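Local coordinates for protein putative polysaccharide binding proteins (DUF1812) (Bacteroides thetaiotaomicron VPI-5482, PDB 3GF8) that probably serves as a lipid-anchored outer-membrane component of fimbrial assembly in the FimB/Mfa2 family, with any polysaccharide binding still putative, at residues Asn178-Leu181 against Leu187-Asp190; Leu41-Phe44 against Tyr50-Lys53; Gln157-Ser162 against Leu278-Val283; Leu165-Tyr170 against Ala208-Asn213; Phe20-Asn25 against Ala29-Ala34. All coordinates share one frame; numbering follows the deposited sequence. Where two conformers were deposited one is given.

Interaction 1 (Asn178-Leu181 against Leu187-Asp190)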
# COMPACT_ATOMS: atom_id res chain seq x y z
N ASN A 178 -8.56 -4.30 4.99
CA ASN A 178 -7.24 -3.75 5.19
C ASN A 178 -7.23 -2.24 5.26
O ASN A 178 -6.20 -1.64 5.08
CB ASN A 178 -6.26 -4.23 4.08
CG ASN A 178 -6.72 -3.88 2.67
OD1 ASN A 178 -7.85 -3.45 2.43
ND2 ASN A 178 -5.83 -4.09 1.71
N GLY A 179 -8.37 -1.62 5.60
CA GLY A 179 -8.48 -0.16 5.57
C GLY A 179 -8.23 0.55 6.89
O GLY A 179 -8.48 1.76 6.99
N HIS A 180 -7.73 -0.16 7.91
CA HIS A 180 -7.53 0.46 9.24
C HIS A 180 -6.15 0.08 9.80
O HIS A 180 -5.92 -1.06 10.19
CB HIS A 180 -8.65 0.04 10.19
CG HIS A 180 -8.86 0.94 11.37
ND1 HIS A 180 -9.62 0.57 12.46
CD2 HIS A 180 -8.41 2.19 11.63
CE1 HIS A 180 -9.66 1.56 13.32
NE2 HIS A 180 -8.91 2.55 12.86
N LEU A 181 -5.21 1.02 9.79
CA LEU A 181 -3.82 0.72 10.14
C LEU A 181 -3.46 1.30 11.51
O LEU A 181 -3.71 2.46 11.78
CB LEU A 181 -2.87 1.24 9.06
CG LEU A 181 -3.16 0.71 7.65
CD1 LEU A 181 -2.23 1.29 6.64
CD2 LEU A 181 -3.16 -0.86 7.66
N LEU A 187 -2.83 -4.26 10.44
CA LEU A 187 -4.24 -4.14 10.11
C LEU A 187 -5.09 -4.29 11.37
O LEU A 187 -5.09 -5.33 12.02
CB LEU A 187 -4.65 -5.17 9.06
CG LEU A 187 -4.33 -4.89 7.58
CD1 LEU A 187 -2.90 -4.62 7.38
CD2 LEU A 187 -4.74 -6.13 6.79
N LEU A 188 -5.79 -3.22 11.73
CA LEU A 188 -6.77 -3.24 12.81
C LEU A 188 -8.06 -3.86 12.31
O LEU A 188 -8.27 -4.01 11.10
CB LEU A 188 -7.03 -1.80 13.30
CG LEU A 188 -5.78 -1.04 13.74
CD1 LEU A 188 -6.09 0.39 14.27
CD2 LEU A 188 -5.00 -1.84 14.80
N ASP A 189 -8.94 -4.21 13.24
CA ASP A 189 -10.24 -4.74 12.88
C ASP A 189 -11.00 -3.63 12.16
O ASP A 189 -10.88 -2.45 12.51
CB ASP A 189 -11.01 -5.21 14.12
CG ASP A 189 -10.47 -6.54 14.68
OD1 ASP A 189 -9.48 -7.07 14.12
OD2 ASP A 189 -11.01 -7.07 15.66
N ASP A 190 -11.74 -4.00 11.13
CA ASP A 190 -12.43 -3.03 10.28
C ASP A 190 -13.45 -3.80 9.48
O ASP A 190 -13.46 -5.02 9.49
CB ASP A 190 -11.43 -2.29 9.38
CG ASP A 190 -12.02 -1.01 8.73
OD1 ASP A 190 -13.16 -0.61 9.06
OD2 ASP A 190 -11.35 -0.40 7.87
O HOH W 1 -7.48 -3.06 8.45
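L181 and L187 face each other in a single beta bridge, and L188 N donates to H180 O at 2.7 Å. The chain thus turns back on strand 180-182, an outermost strand of the small antiparallel sheet 89-91, 105-108, 180-182: G179 and L181 bond to L108 and L106 of strand 105-108, while H180 O looks to the returning segment. Water 1 lies between H180 N, from which it accepts, and L188 O, to which it can donate. The H180 side chain carries much of the contact. With CG trans to the backbone N (chi1 -159°), its ring reaches over the returning chain, and L188 CD1 sits above the middle of one face, 3.8 Å from the centroid. ND1 uses its in-plane N-H to meet D189 O at 3.3 Å, a long but straight bond of 170°. With an alanine here, D189 O would probably lose that donor and L188 CD1 the ring face it rests on. D190 OD2 lies 3.6 Å from H180 CB, and its charge is paired with R110. On the other side of the backbone the leucines L181 and L187 run alongside one another, CD2 to CD1. N178 points away, its amide bonded to R216 and T214, yet N178 CB still touches L187 CD2 at 3.6 Å.

Interaction 2 (Leu41-Phe44 against Tyr50-Lys53)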
# COMPACT_ATOMS: atom_id res chain seq x y z
N LEU A 41 5.56 13.76 10.84
CA LEU A 41 6.32 13.10 11.91
C LEU A 41 5.53 13.18 13.21
O LEU A 41 5.07 14.25 13.59
CB LEU A 41 7.69 13.78 12.10
CG LEU A 41 8.71 13.07 13.01
CD1 LEU A 41 9.34 11.90 12.31
CD2 LEU A 41 9.78 14.04 13.51
N TYR A 42 5.39 12.05 13.89
CA TYR A 42 4.75 12.00 15.19
C TYR A 42 5.86 11.79 16.25
O TYR A 42 6.70 10.90 16.08
CB TYR A 42 3.70 10.85 15.18
CG TYR A 42 2.47 11.22 14.38
CD1 TYR A 42 2.49 11.21 12.99
CD2 TYR A 42 1.30 11.64 15.01
CE1 TYR A 42 1.37 11.61 12.25
CE2 TYR A 42 0.17 12.00 14.28
CZ TYR A 42 0.22 12.00 12.90
OH TYR A 42 -0.90 12.37 12.18
N VAL A 43 5.84 12.59 17.31
CA VAL A 43 6.86 12.52 18.37
C VAL A 43 6.22 12.18 19.72
O VAL A 43 5.27 12.82 20.15
CB VAL A 43 7.65 13.81 18.49
CG1 VAL A 43 8.70 13.71 19.63
CG2 VAL A 43 8.33 14.14 17.17
N PHE A 44 6.75 11.15 20.36
CA PHE A 44 6.27 10.67 21.63
C PHE A 44 7.47 10.69 22.60
O PHE A 44 8.61 10.59 22.18
CB PHE A 44 5.74 9.24 21.47
CG PHE A 44 4.55 9.13 20.57
CD1 PHE A 44 4.71 8.98 19.21
CD2 PHE A 44 3.26 9.19 21.09
CE1 PHE A 44 3.59 8.89 18.37
CE2 PHE A 44 2.15 9.09 20.26
CZ PHE A 44 2.32 8.95 18.90
N TYR A 50 2.24 11.23 23.62
CA TYR A 50 2.34 12.11 22.49
C TYR A 50 2.80 13.48 22.89
O TYR A 50 2.33 14.03 23.87
CB TYR A 50 0.94 12.24 21.89
CG TYR A 50 0.80 13.11 20.70
CD1 TYR A 50 1.37 12.76 19.49
CD2 TYR A 50 0.02 14.27 20.75
CE1 TYR A 50 1.17 13.54 18.37
CE2 TYR A 50 -0.18 15.05 19.64
CZ TYR A 50 0.40 14.67 18.45
OH TYR A 50 0.21 15.41 17.31
N LEU A 51 3.70 14.03 22.10
CA LEU A 51 4.19 15.39 22.30
C LEU A 51 3.67 16.31 21.21
O LEU A 51 3.11 17.36 21.50
CB LEU A 51 5.72 15.39 22.32
CG LEU A 51 6.29 14.74 23.59
CD1 LEU A 51 7.83 14.55 23.56
CD2 LEU A 51 5.93 15.60 24.74
N PHE A 52 3.85 15.91 19.95
CA PHE A 52 3.37 16.71 18.83
C PHE A 52 3.56 15.99 17.52
O PHE A 52 4.26 14.97 17.46
CB PHE A 52 4.08 18.07 18.74
CG PHE A 52 5.57 17.98 18.56
CD1 PHE A 52 6.13 17.89 17.29
CD2 PHE A 52 6.43 18.05 19.66
CE1 PHE A 52 7.52 17.85 17.13
CE2 PHE A 52 7.81 18.00 19.49
CZ PHE A 52 8.35 17.90 18.23
N LYS A 53 2.96 16.55 16.48
CA LYS A 53 3.27 16.09 15.12
C LYS A 53 3.78 17.26 14.34
O LYS A 53 3.60 18.40 14.77
CB LYS A 53 2.07 15.42 14.44
CG LYS A 53 0.83 16.30 14.25
CD LYS A 53 -0.32 15.45 13.75
CE LYS A 53 -1.56 16.27 13.35
NZ LYS A 53 -1.24 17.14 12.20
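V43 is faced by two consecutive residues, L51 and F52, which makes a classic beta bulge. V43 O takes L51 N at 2.8 Å and, more weakly, F52 N at 3.4 Å; V43 N returns a bond to F52 O at 2.9 Å. The extra residue shifts the register by one between the pairs V43-F52 and F44-Y50. F52 CG stands between its own backbone N and carbonyl carbon (chi1 60°), which lays the ring alongside V43, with V43 CB over the ring centre and V43 CG2 against F52 CE1. Past the bulge, V43 CG1 reaches L51 CD1. The segments belong to the beta hairpin of strands 38-44 and 50-57, their short axes 161° apart, and strand 75-83 pairs with the far edge of 38-44. The face opposite V43 and F52 carries Y42, F44, Y50 and K53. There the edge of Y50 is turned toward the face of F44 in an offset edge-to-face pair, centroids 5.6 Å apart and planes at 60°, while Y50 CE1 also meets Y42 CD2. K53 runs beside Y42 in the same direction: K53 CB lies over one face, toward the rim, 4.0 Å from the ring centroid, and K53 CD is 3.5 Å from Y42 OH. Both polar ends then converge on E40, which forms a salt bridge with K53 NZ and a hydrogen bond with Y42 OH.

Interaction 3 (Gln157-Ser162 against Leu278-Val283)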
# COMPACT_ATOMS: atom_id res chain seq x y z
N GLN A 157 -7.76 -12.39 -20.48
CA GLN A 157 -7.86 -12.92 -21.84
C GLN A 157 -8.04 -14.43 -21.90
O GLN A 157 -7.67 -15.20 -20.99
CB GLN A 157 -6.58 -12.66 -22.62
CG GLN A 157 -6.06 -11.26 -22.59
CD GLN A 157 -4.62 -11.17 -23.11
OE1 GLN A 157 -4.07 -12.15 -23.63
NE2 GLN A 157 -4.00 -9.99 -22.97
N SER A 158 -8.56 -14.85 -23.02
CA SER A 158 -8.64 -16.25 -23.36
C SER A 158 -7.23 -16.82 -23.50
O SER A 158 -6.39 -16.26 -24.21
CB SER A 158 -9.38 -16.38 -24.70
OG SER A 158 -9.36 -17.73 -25.12
N TYR A 159 -6.99 -17.95 -22.84
CA TYR A 159 -5.73 -18.63 -22.93
C TYR A 159 -5.45 -19.13 -24.34
O TYR A 159 -4.34 -19.00 -24.83
CB TYR A 159 -5.67 -19.82 -21.98
CG TYR A 159 -4.44 -20.67 -22.18
CD1 TYR A 159 -3.20 -20.19 -21.81
CD2 TYR A 159 -4.51 -21.90 -22.82
CE1 TYR A 159 -2.08 -20.93 -21.99
CE2 TYR A 159 -3.38 -22.65 -23.04
CZ TYR A 159 -2.17 -22.16 -22.62
OH TYR A 159 -1.02 -22.86 -22.81
N THR A 160 -6.44 -19.74 -24.98
CA THR A 160 -6.24 -20.23 -26.35
C THR A 160 -6.65 -19.21 -27.40
O THR A 160 -6.43 -19.42 -28.57
CB THR A 160 -7.08 -21.47 -26.61
OG1 THR A 160 -8.44 -21.11 -26.42
CG2 THR A 160 -6.67 -22.62 -25.68
N GLY A 161 -7.26 -18.10 -26.99
CA GLY A 161 -7.79 -17.13 -27.94
C GLY A 161 -8.91 -17.71 -28.80
O GLY A 161 -9.17 -17.21 -29.88
N SER A 162 -9.58 -18.76 -28.32
CA SER A 162 -10.61 -19.45 -29.10
C SER A 162 -11.97 -18.84 -28.79
O SER A 162 -13.01 -19.29 -29.29
CB SER A 162 -10.63 -20.92 -28.75
OG SER A 162 -11.15 -21.10 -27.44
N LEU A 278 -11.20 -20.73 -15.52
CA LEU A 278 -10.06 -21.24 -14.76
C LEU A 278 -8.83 -20.53 -15.29
O LEU A 278 -8.63 -20.48 -16.51
CB LEU A 278 -9.97 -22.76 -14.96
CG LEU A 278 -8.82 -23.63 -14.45
CD1 LEU A 278 -8.84 -23.74 -12.91
CD2 LEU A 278 -8.88 -25.06 -15.11
N ALA A 279 -8.01 -19.97 -14.40
CA ALA A 279 -6.72 -19.38 -14.79
C ALA A 279 -5.71 -20.48 -15.17
O ALA A 279 -5.37 -21.37 -14.37
CB ALA A 279 -6.15 -18.49 -13.67
N VAL A 280 -5.30 -20.47 -16.44
CA VAL A 280 -4.33 -21.42 -16.91
C VAL A 280 -2.94 -20.93 -16.54
O VAL A 280 -2.09 -21.70 -16.03
CB VAL A 280 -4.46 -21.67 -18.40
CG1 VAL A 280 -3.37 -22.64 -18.85
CG2 VAL A 280 -5.86 -22.22 -18.67
N GLN A 281 -2.71 -19.65 -16.78
CA GLN A 281 -1.47 -19.03 -16.39
C GLN A 281 -1.70 -17.56 -16.17
O GLN A 281 -2.67 -17.01 -16.70
CB GLN A 281 -0.41 -19.23 -17.48
CG GLN A 281 -0.84 -18.79 -18.85
CD GLN A 281 0.34 -18.55 -19.80
OE1 GLN A 281 1.21 -19.42 -19.97
NE2 GLN A 281 0.34 -17.38 -20.44
N ILE A 282 -0.82 -16.96 -15.38
CA ILE A 282 -0.79 -15.53 -15.19
C ILE A 282 0.57 -14.95 -15.59
O ILE A 282 1.59 -15.63 -15.61
CB ILE A 282 -1.13 -15.12 -13.73
CG1 ILE A 282 -0.01 -15.51 -12.76
CG2 ILE A 282 -2.44 -15.76 -13.33
CD1 ILE A 282 -0.40 -15.45 -11.32
N VAL A 283 0.58 -13.66 -15.89
CA VAL A 283 1.81 -12.99 -16.11
C VAL A 283 1.78 -11.84 -15.14
O VAL A 283 0.86 -11.02 -15.18
CB VAL A 283 1.93 -12.53 -17.52
CG1 VAL A 283 3.27 -11.70 -17.76
CG2 VAL A 283 1.91 -13.72 -18.40
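S158 OG, one residue before the tyrosine that meets V280, is approached by two backbone N-H groups, G161 N at 2.8 Å and S162 N at 3.4 Å, both weak bonds with bent angles. T160 OG1 and S162 OG share a further hydrogen bond. These local bonds, with a weak one from G161 N to S158 O, shape a type I turn at the end of strand 139-158, and G161 follows with a positive phi. Y159 and T160 are the turn's central residues. From there the Y159 ring extends to strand 279-284 with CG trans to the backbone N (chi1 172°). One of its faces receives V280 CG1, 3.8 Å from the ring centroid and almost on the normal, a CH-pi contact in which the two side chains cross at about a right angle. Q281 meets the ring obliquely, its CG 4.0 Å from Y159 CE1; the amide plane is turned 65° from the ring. No hydrogen bond joins the segments, so this surface contact rests mainly on the apolar packing of the Y159 side chain. That both side chains reach the same ring is consistent with their place in the strand: V280 and Q281 both face F272 of strand 266-273, a classic beta bulge.

Interaction 4 (Leu165-Tyr170 against Ala208-Asn213)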
# COMPACT_ATOMS: atom_id res chain seq x y z
N LEU A 165 -12.81 -12.95 -24.50
CA LEU A 165 -13.26 -12.42 -23.24
C LEU A 165 -13.50 -10.93 -23.47
O LEU A 165 -12.60 -10.23 -23.88
CB LEU A 165 -12.19 -12.66 -22.18
CG LEU A 165 -12.65 -12.47 -20.74
CD1 LEU A 165 -11.56 -13.04 -19.83
CD2 LEU A 165 -13.00 -10.99 -20.44
N ASP A 166 -14.73 -10.47 -23.25
CA ASP A 166 -15.02 -9.04 -23.28
C ASP A 166 -15.13 -8.46 -21.87
O ASP A 166 -16.08 -8.75 -21.14
CB ASP A 166 -16.31 -8.76 -24.02
CG ASP A 166 -16.79 -7.35 -23.80
OD1 ASP A 166 -16.96 -6.94 -22.62
OD2 ASP A 166 -17.02 -6.65 -24.80
N MSE A 167 -14.19 -7.57 -21.55
CA MSE A 167 -14.05 -6.98 -20.21
C MSE A 167 -15.16 -6.03 -19.74
O MSE A 167 -15.29 -5.78 -18.56
CB MSE A 167 -12.66 -6.31 -20.04
CG MSE A 167 -11.54 -7.32 -19.93
SE MSE A 167 -9.82 -6.52 -19.52
CE MSE A 167 -10.35 -5.55 -17.85
N ASN A 168 -16.02 -5.54 -20.61
CA ASN A 168 -17.13 -4.76 -20.02
C ASN A 168 -18.34 -5.60 -19.61
O ASN A 168 -19.31 -5.05 -19.08
CB ASN A 168 -17.55 -3.55 -20.88
CG ASN A 168 -17.13 -3.69 -22.31
OD1 ASN A 168 -16.13 -3.06 -22.77
ND2 ASN A 168 -17.86 -4.56 -23.04
N ASP A 169 -18.29 -6.92 -19.79
CA ASP A 169 -19.40 -7.76 -19.31
C ASP A 169 -19.45 -7.92 -17.76
O ASP A 169 -20.48 -8.30 -17.19
CB ASP A 169 -19.38 -9.12 -20.02
CG ASP A 169 -19.60 -8.99 -21.55
OD1 ASP A 169 -20.10 -7.96 -22.03
OD2 ASP A 169 -19.25 -9.94 -22.28
N TYR A 170 -18.35 -7.58 -17.08
CA TYR A 170 -18.19 -7.91 -15.65
C TYR A 170 -17.89 -6.72 -14.74
O TYR A 170 -17.37 -5.72 -15.18
CB TYR A 170 -17.04 -8.90 -15.55
CG TYR A 170 -17.26 -10.00 -16.50
CD1 TYR A 170 -18.09 -11.06 -16.16
CD2 TYR A 170 -16.70 -9.97 -17.78
CE1 TYR A 170 -18.34 -12.07 -17.05
CE2 TYR A 170 -16.93 -10.98 -18.66
CZ TYR A 170 -17.77 -12.03 -18.29
OH TYR A 170 -18.04 -13.06 -19.15
N ALA A 208 -7.07 -4.14 -23.57
CA ALA A 208 -8.02 -3.93 -22.45
C ALA A 208 -7.52 -4.26 -21.03
O ALA A 208 -6.91 -5.28 -20.79
CB ALA A 208 -9.30 -4.72 -22.72
N TYR A 209 -7.85 -3.40 -20.07
CA TYR A 209 -7.50 -3.63 -18.69
C TYR A 209 -8.37 -2.79 -17.71
O TYR A 209 -9.03 -1.87 -18.13
CB TYR A 209 -6.02 -3.33 -18.52
CG TYR A 209 -5.62 -1.87 -18.77
CD1 TYR A 209 -5.69 -0.92 -17.75
CD2 TYR A 209 -5.15 -1.46 -20.01
CE1 TYR A 209 -5.31 0.40 -17.97
CE2 TYR A 209 -4.78 -0.13 -20.24
CZ TYR A 209 -4.86 0.79 -19.21
OH TYR A 209 -4.48 2.07 -19.42
N VAL A 210 -8.35 -3.12 -16.42
CA VAL A 210 -8.90 -2.26 -15.36
C VAL A 210 -7.79 -1.88 -14.41
O VAL A 210 -6.94 -2.72 -14.08
CB VAL A 210 -10.02 -2.96 -14.54
CG1 VAL A 210 -11.25 -3.24 -15.40
CG2 VAL A 210 -9.56 -4.23 -13.97
N ASP A 211 -7.77 -0.63 -13.96
CA ASP A 211 -6.83 -0.24 -12.93
C ASP A 211 -7.56 -0.08 -11.64
O ASP A 211 -8.56 0.64 -11.57
CB ASP A 211 -6.15 1.10 -13.21
CG ASP A 211 -5.11 1.03 -14.31
OD1 ASP A 211 -4.69 -0.08 -14.65
OD2 ASP A 211 -4.72 2.11 -14.84
N MSE A 212 -7.00 -0.72 -10.62
CA MSE A 212 -7.54 -0.73 -9.26
C MSE A 212 -6.45 -0.39 -8.28
O MSE A 212 -5.26 -0.50 -8.60
CB MSE A 212 -7.99 -2.15 -8.95
CG MSE A 212 -8.90 -2.70 -10.07
SE MSE A 212 -9.69 -4.44 -9.68
CE MSE A 212 -10.86 -3.96 -8.36
N ASN A 213 -6.83 -0.03 -7.06
CA ASN A 213 -5.86 0.01 -5.96
C ASN A 213 -6.40 -0.48 -4.61
O ASN A 213 -7.59 -0.48 -4.37
CB ASN A 213 -5.13 1.37 -5.82
CG ASN A 213 -6.05 2.57 -5.57
OD1 ASN A 213 -5.54 3.71 -5.46
ND2 ASN A 213 -7.34 2.37 -5.53
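The flat groups that M167 meets are two successive peptide planes at A208, Y209 and V210, each approached over a face. The selenium of M167, a selenomethionine here, stands above the A208-Y209 peptide, with SE 3.4 Å from A208 O. Its methyl lies above the next one, with CE 3.4 Å from Y209 C. M167 reaches strand 209-214 from the loop between strands 139-158 and 170-176. Its chain runs out extended through chi2 and bends at the end (chi3 55°), which carries CE along the strand instead of straight into it. Side-chain contacts are few but close: M167 SE packs on A208 CB at 3.7 Å, and M167 CE on V210 CG1 at 3.5 Å. F156 of strand 139-158 also touches M167, while V210 leans on M200 and Y172, so the selenomethionine end is buried between the loop and the sheet, beside apolar side chains. The loop is shaped by its own polar atoms. D169 N bonds to D166 O at 3.2 Å, and D166 OD1 takes weak bonds from N168 N and D169 N. The backbone of M167 is tied by Q202, which accepts from its N, and by Y172 OH, bonded to its O. No hydrogen bond crosses between the segments: a polarisable selenoether packs on peptide faces and apolar groups, probably mainly by dispersion, while the polar bonds lie within the loop and to Q202 and Y172.

Interaction 5 (Phe20-Asn25 against Ala29-Ala34)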
# COMPACT_ATOMS: atom_id res chain seq x y z
N PHE A 20 14.16 11.36 5.86
CA PHE A 20 13.21 10.31 5.46
C PHE A 20 13.76 9.57 4.26
O PHE A 20 14.26 10.20 3.30
CB PHE A 20 11.86 10.90 5.08
CG PHE A 20 11.19 11.64 6.19
CD1 PHE A 20 11.51 12.97 6.45
CD2 PHE A 20 10.27 11.00 7.00
CE1 PHE A 20 10.88 13.65 7.48
CE2 PHE A 20 9.66 11.67 8.03
CZ PHE A 20 9.97 13.00 8.26
N LYS A 21 13.70 8.25 4.28
CA LYS A 21 14.11 7.50 3.05
C LYS A 21 13.03 6.54 2.62
O LYS A 21 12.29 6.04 3.45
CB LYS A 21 15.44 6.79 3.25
CG LYS A 21 15.50 5.67 4.32
CD LYS A 21 16.89 4.99 4.28
CE LYS A 21 17.01 3.80 5.16
NZ LYS A 21 16.14 2.73 4.70
N TYR A 22 12.99 6.29 1.30
CA TYR A 22 12.11 5.32 0.69
C TYR A 22 12.91 4.46 -0.27
O TYR A 22 12.86 4.67 -1.49
CB TYR A 22 10.91 6.00 -0.02
CG TYR A 22 10.06 5.02 -0.79
CD1 TYR A 22 9.69 3.78 -0.25
CD2 TYR A 22 9.67 5.30 -2.09
CE1 TYR A 22 8.92 2.85 -1.01
CE2 TYR A 22 8.91 4.40 -2.82
CZ TYR A 22 8.55 3.18 -2.29
OH TYR A 22 7.79 2.32 -3.08
N ASP A 23 13.66 3.51 0.30
CA ASP A 23 14.44 2.57 -0.49
C ASP A 23 13.91 1.17 -0.38
O ASP A 23 14.41 0.26 -1.08
CB ASP A 23 15.93 2.62 -0.13
CG ASP A 23 16.22 2.22 1.34
OD1 ASP A 23 15.32 1.89 2.12
OD2 ASP A 23 17.40 2.30 1.71
N TYR A 24 12.89 0.97 0.46
CA TYR A 24 12.25 -0.37 0.57
C TYR A 24 11.29 -0.64 -0.64
O TYR A 24 10.06 -0.69 -0.51
CB TYR A 24 11.58 -0.52 1.93
CG TYR A 24 11.39 -1.94 2.39
CD1 TYR A 24 12.47 -2.75 2.65
CD2 TYR A 24 10.13 -2.46 2.61
CE1 TYR A 24 12.31 -4.05 3.09
CE2 TYR A 24 9.96 -3.76 3.04
CZ TYR A 24 11.05 -4.54 3.30
OH TYR A 24 10.88 -5.84 3.73
N ASN A 25 11.88 -0.84 -1.82
CA ASN A 25 11.15 -1.00 -3.06
C ASN A 25 11.88 -2.00 -3.95
O ASN A 25 12.94 -2.47 -3.56
CB ASN A 25 10.97 0.33 -3.77
CG ASN A 25 12.27 1.08 -3.96
OD1 ASN A 25 13.21 0.59 -4.58
ND2 ASN A 25 12.33 2.29 -3.41
N ALA A 29 16.56 1.12 -4.00
CA ALA A 29 17.22 2.43 -4.05
C ALA A 29 16.25 3.50 -3.54
O ALA A 29 15.04 3.33 -3.61
CB ALA A 29 17.67 2.71 -5.47
N ASP A 30 16.79 4.58 -2.98
CA ASP A 30 15.98 5.56 -2.30
C ASP A 30 15.22 6.42 -3.30
O ASP A 30 15.85 7.07 -4.11
CB ASP A 30 16.84 6.48 -1.44
CG ASP A 30 16.02 7.54 -0.71
OD1 ASP A 30 14.81 7.32 -0.47
OD2 ASP A 30 16.59 8.60 -0.40
N ALA A 31 13.88 6.41 -3.25
CA ALA A 31 13.05 7.22 -4.18
C ALA A 31 12.27 8.32 -3.47
O ALA A 31 11.33 8.90 -4.04
CB ALA A 31 12.10 6.31 -5.01
N PHE A 32 12.66 8.65 -2.24
CA PHE A 32 11.95 9.66 -1.47
C PHE A 32 11.69 10.93 -2.28
O PHE A 32 10.53 11.29 -2.54
CB PHE A 32 12.69 10.02 -0.20
CG PHE A 32 12.00 11.10 0.60
CD1 PHE A 32 10.89 10.80 1.38
CD2 PHE A 32 12.41 12.43 0.52
CE1 PHE A 32 10.22 11.78 2.09
CE2 PHE A 32 11.74 13.42 1.22
CZ PHE A 32 10.65 13.10 2.01
N HIS A 33 12.76 11.62 -2.64
CA HIS A 33 12.66 12.94 -3.29
C HIS A 33 11.82 12.87 -4.56
O HIS A 33 11.15 13.83 -4.89
CB HIS A 33 14.03 13.49 -3.62
CG HIS A 33 14.77 12.64 -4.60
ND1 HIS A 33 15.33 11.43 -4.23
CD2 HIS A 33 14.94 12.75 -5.93
CE1 HIS A 33 15.84 10.84 -5.31
NE2 HIS A 33 15.61 11.62 -6.35
N ALA A 34 11.84 11.72 -5.26
CA ALA A 34 11.06 11.54 -6.49
C ALA A 34 9.55 11.33 -6.29
O ALA A 34 8.76 11.74 -7.15
CB ALA A 34 11.64 10.37 -7.33
O HOH W 2 16.46 10.07 1.69
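F20 CB presses on F32 CE1 at 3.5 Å, while the two phenyl rings, nearly parallel at 14°, are slid so far apart that they barely overlap. F20 O lies above the F32 ring toward its rim, and V39 and Y66 touch both phenylalanines. Next outward, Y22 CD2 meets A31 CB, and the Y22 ring turns its edge to F32 N. Strand 16-21 thereby joins the start of helix 32-35, with A31 at the N-cap position. At the polar edge A31 N donates to Y22 O at 2.7 Å from above the carbonyl plane. D30 OD1 is gripped from opposite faces of its carboxylate by Y22 N (2.7 Å) and F32 N (3.1 Å), the second bond closing an Asx turn. Water 2 bridges D30 OD2 to F20 O. An alanine in place of D30 is likely to leave both N-H groups without their shared acceptor and so free the helix start to shift against the strand. Further out, N25 ND2 donates in its amide plane to A29 O at 2.9 Å, and N25 OD1 takes a weak bond from A29 N. The same ND2 hangs over the centre of the Y22 ring. K21 NZ forms a salt bridge with D23 OD1 and also bonds to N144. Two N-H donors and the nearby N-terminal end of the helix would probably stabilise the negative charge of D30.

How the interactions relate
The five contacts are spread along an elongated chain, and no known ligand site is identified among them. Interactions 2 and 5 follow each other through helix 32-35 and strand 38-44 and touch, L41 CD1 lying 4.2 Å from F20 CZ. Far across the chain, interactions 3 and 4 form the other pair: Q157 N is 3.9 Å from L165 CD1, their centres are about 15 Å apart, and strands 139-158 and 209-214 are neighbours. Centres of interactions 2 and 3 lie about 51 Å apart, on opposite sides of the chain's centre. Interaction 1 falls between, touching none; its nearest atoms are about 7 Å from interaction 4, and in sequence it is nested within the loops closed by interactions 3 and 4.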